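Local coordinates for uncharacterized protein Atu1735 (Agrobacterium tumefaciens, PDB 2PPX), which is of unknown function but, as a helix-turn-helix protein resembling the XRE family, probably binds DNA as a transcriptional regulator, at residues Leu60-Glu64 / Gln65-Glu69. Sequence-based numbering, arbitrary orientation.
Sequences LRDWE and QGRSE. With SO4 (sulfate ion), chain D; SO4 (sulfate ion), chain C; SO4 (sulfate ion), chain B.
Helix 57-64 ends in a Schellman motif, in which R67 N donates to D62 O at 2.8 Å, G66 N donates to W63 O, and G66, with positive phi, turns the chain back beside the last helical turn. Q65 N still makes a helical bond to R61 O (2.9 Å). The turn ends the second helix of the helix-turn-helix, probably the recognition helix as in relatives, before helix 72-83. D62 is the hub of the side chains. With CG anti to its carbonyl carbon (chi1 -76°), its carboxylate lies alongside the returning chain, and OD1 forms a long salt bridge to R67 NE at 3.5 Å. The two side chains cross nearly at right angles, their carboxylate and guanidinium planes 84° apart, and water 2 links OD1 to R67 NH2. OD1 also accepts from G58 N and OD2 from T59 N, both of the second subunit; P56 of that subunit packs on D62 and S68, and its L57 on R67. S68 places OG between its backbone N and carbonyl carbon (chi1 67°), against D62 CB and at the edge of the W63 ring, 3.3 Å from CD1. Water 1 joins this hydroxyl to D62 OD2. Water 4, in the indole plane, accepts from W63 NE1 at 2.8 Å and donates to E69 O. R61 NH2 forms a salt bridge with E47 and E64 one with R39, while the Q46 side-chain amide hydrogen-bonds to both R61 NE and E64 OE1. R61, R67 and E69 N each bind a sulfate, probably a crystallisation ion; these anion sites may or may not mark phosphate positions. The D62 carboxylate, supplied with backbone N-H groups, water and an arginine, is thus probably stabilised as an anion and couples this turn to the subunit interface.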
loop_
_atom_site.group_PDB
_atom_site.type_symbol
_atom_site.label_atom_id
_atom_site.label_comp_id
_atom_site.label_asym_id
_atom_site.label_seq_id
_atom_site.Cartn_x
_atom_site.Cartn_y
_atom_site.Cartn_z
ATOM N N LEU A 60 10.555 -1.239 5.096
ATOM C CA LEU A 60 11.139 -2.275 5.952
ATOM C C LEU A 60 11.368 -1.660 7.345
ATOM O O LEU A 60 10.972 -2.240 8.352
ATOM C CB LEU A 60 12.469 -2.799 5.360
ATOM C CG LEU A 60 13.219 -3.926 6.112
ATOM C CD1 LEU A 60 14.146 -4.707 5.137
ATOM C CD2 LEU A 60 14.077 -3.313 7.193
ATOM N N ARG A 61 12.002 -0.484 7.382
ATOM C CA ARG A 61 12.301 0.175 8.651
ATOM C C ARG A 61 10.997 0.533 9.386
ATOM O O ARG A 61 10.910 0.344 10.600
ATOM C CB ARG A 61 13.192 1.416 8.432
ATOM C CG ARG A 61 14.654 1.006 8.143
ATOM C CD ARG A 61 15.453 2.163 7.570
ATOM N NE ARG A 61 16.851 1.767 7.448
ATOM C CZ ARG A 61 17.763 2.416 6.723
ATOM N NH1 ARG A 61 17.425 3.496 6.019
ATOM N NH2 ARG A 61 19.016 1.968 6.699
ATOM N N ASP A 62 9.987 1.007 8.643
ATOM C CA ASP A 62 8.700 1.297 9.294
ATOM C C ASP A 62 8.125 0.037 9.945
ATOM O O ASP A 62 7.626 0.107 11.066
ATOM C CB ASP A 62 7.653 1.846 8.333
ATOM C CG ASP A 62 7.875 3.294 7.960
ATOM O OD1 ASP A 62 8.539 4.065 8.719
ATOM O OD2 ASP A 62 7.296 3.688 6.900
ATOM N N TRP A 63 8.154 -1.082 9.233
ATOM C CA TRP A 63 7.602 -2.320 9.763
ATOM C C TRP A 63 8.373 -2.757 11.034
ATOM O O TRP A 63 7.758 -3.114 12.061
ATOM C CB TRP A 63 7.576 -3.441 8.716
ATOM C CG TRP A 63 6.718 -3.182 7.509
ATOM C CD1 TRP A 63 5.765 -2.191 7.346
ATOM C CD2 TRP A 63 6.760 -3.904 6.273
ATOM N NE1 TRP A 63 5.229 -2.279 6.090
ATOM C CE2 TRP A 63 5.790 -3.334 5.424
ATOM C CE3 TRP A 63 7.495 -5.007 5.825
ATOM C CZ2 TRP A 63 5.563 -3.798 4.120
ATOM C CZ3 TRP A 63 7.255 -5.487 4.540
ATOM C CH2 TRP A 63 6.305 -4.862 3.698
ATOM N N GLU A 64 9.706 -2.683 10.968
ATOM C CA GLU A 64 10.569 -3.116 12.092
ATOM C C GLU A 64 10.429 -2.227 13.329
ATOM O O GLU A 64 10.531 -2.718 14.466
ATOM C CB GLU A 64 12.029 -3.234 11.639
ATOM C CG GLU A 64 12.245 -4.410 10.689
ATOM C CD GLU A 64 13.732 -4.771 10.535
ATOM O OE1 GLU A 64 14.599 -4.072 11.126
ATOM O OE2 GLU A 64 14.022 -5.740 9.803
ATOM N N GLN A 65 10.137 -0.949 13.114
ATOM C CA GLN A 65 9.962 -0.011 14.209
ATOM C C GLN A 65 8.516 0.133 14.704
ATOM O O GLN A 65 8.252 0.911 15.613
ATOM C CB GLN A 65 10.551 1.365 13.836
ATOM C CG GLN A 65 12.051 1.262 13.573
ATOM C CD GLN A 65 12.677 2.566 13.165
ATOM O OE1 GLN A 65 12.839 2.843 11.974
ATOM N NE2 GLN A 65 13.027 3.396 14.158
ATOM N N GLY A 66 7.586 -0.602 14.108
ATOM C CA GLY A 66 6.182 -0.456 14.478
ATOM C C GLY A 66 5.543 0.845 14.008
ATOM O O GLY A 66 4.522 1.241 14.545
ATOM N N ARG A 67 6.109 1.496 12.985
ATOM C CA ARG A 67 5.526 2.743 12.475
ATOM C C ARG A 67 4.406 2.486 11.499
ATOM O O ARG A 67 3.592 3.363 11.228
ATOM C CB ARG A 67 6.600 3.614 11.841
ATOM C CG ARG A 67 7.594 4.082 12.882
ATOM C CD ARG A 67 8.285 5.246 12.351
ATOM N NE ARG A 67 9.641 4.976 11.934
ATOM C CZ ARG A 67 10.700 5.581 12.485
ATOM N NH1 ARG A 67 10.547 6.478 13.471
ATOM N NH2 ARG A 67 11.918 5.296 12.042
ATOM N N SER A 68 4.379 1.276 10.962
ATOM C CA SER A 68 3.280 0.848 10.111
ATOM C C SER A 68 3.352 -0.682 10.117
ATOM O O SER A 68 4.306 -1.261 10.647
ATOM C CB SER A 68 3.424 1.396 8.672
ATOM O OG SER A 68 4.557 0.784 8.096
ATOM N N GLU A 69 2.389 -1.336 9.477
ATOM C CA GLU A 69 2.379 -2.800 9.404
ATOM C C GLU A 69 2.194 -3.243 7.955
ATOM O O GLU A 69 1.486 -2.573 7.197
ATOM C CB GLU A 69 1.232 -3.356 10.232
ATOM C CG GLU A 69 1.479 -3.194 11.732
ATOM C CD GLU A 69 0.358 -3.749 12.591
ATOM O OE1 GLU A 69 -0.801 -3.827 12.102
ATOM O OE2 GLU A 69 0.644 -4.075 13.767
HETATM S S SO4 D . -0.942 0.691 9.489
HETATM O O1 SO4 D . -0.758 1.958 10.209
HETATM O O2 SO4 D . -2.109 0.747 8.612
HETATM O O3 SO4 D . 0.229 0.386 8.672
HETATM O O4 SO4 D . -1.159 -0.301 10.545
HETATM S S SO4 C . 20.015 4.995 3.915
HETATM O O1 SO4 C . 20.489 4.086 4.964
HETATM O O2 SO4 C . 20.343 4.442 2.597
HETATM O O3 SO4 C . 18.570 5.183 3.999
HETATM O O4 SO4 C . 20.636 6.302 4.087
HETATM S S SO4 B . 14.754 7.768 12.760
HETATM O O1 SO4 B . 15.224 9.023 12.163
HETATM O O2 SO4 B . 13.684 8.049 13.722
HETATM O O3 SO4 B . 14.242 6.862 11.737
HETATM O O4 SO4 B . 15.869 7.098 13.420
HETATM O O HOH W 1 5.385 2.236 5.883
HETATM O O HOH W 2 11.130 4.312 9.732
HETATM O O HOH W 3 5.247 -3.488 12.198
HETATM O O HOH W 4 3.111 -0.754 5.034
#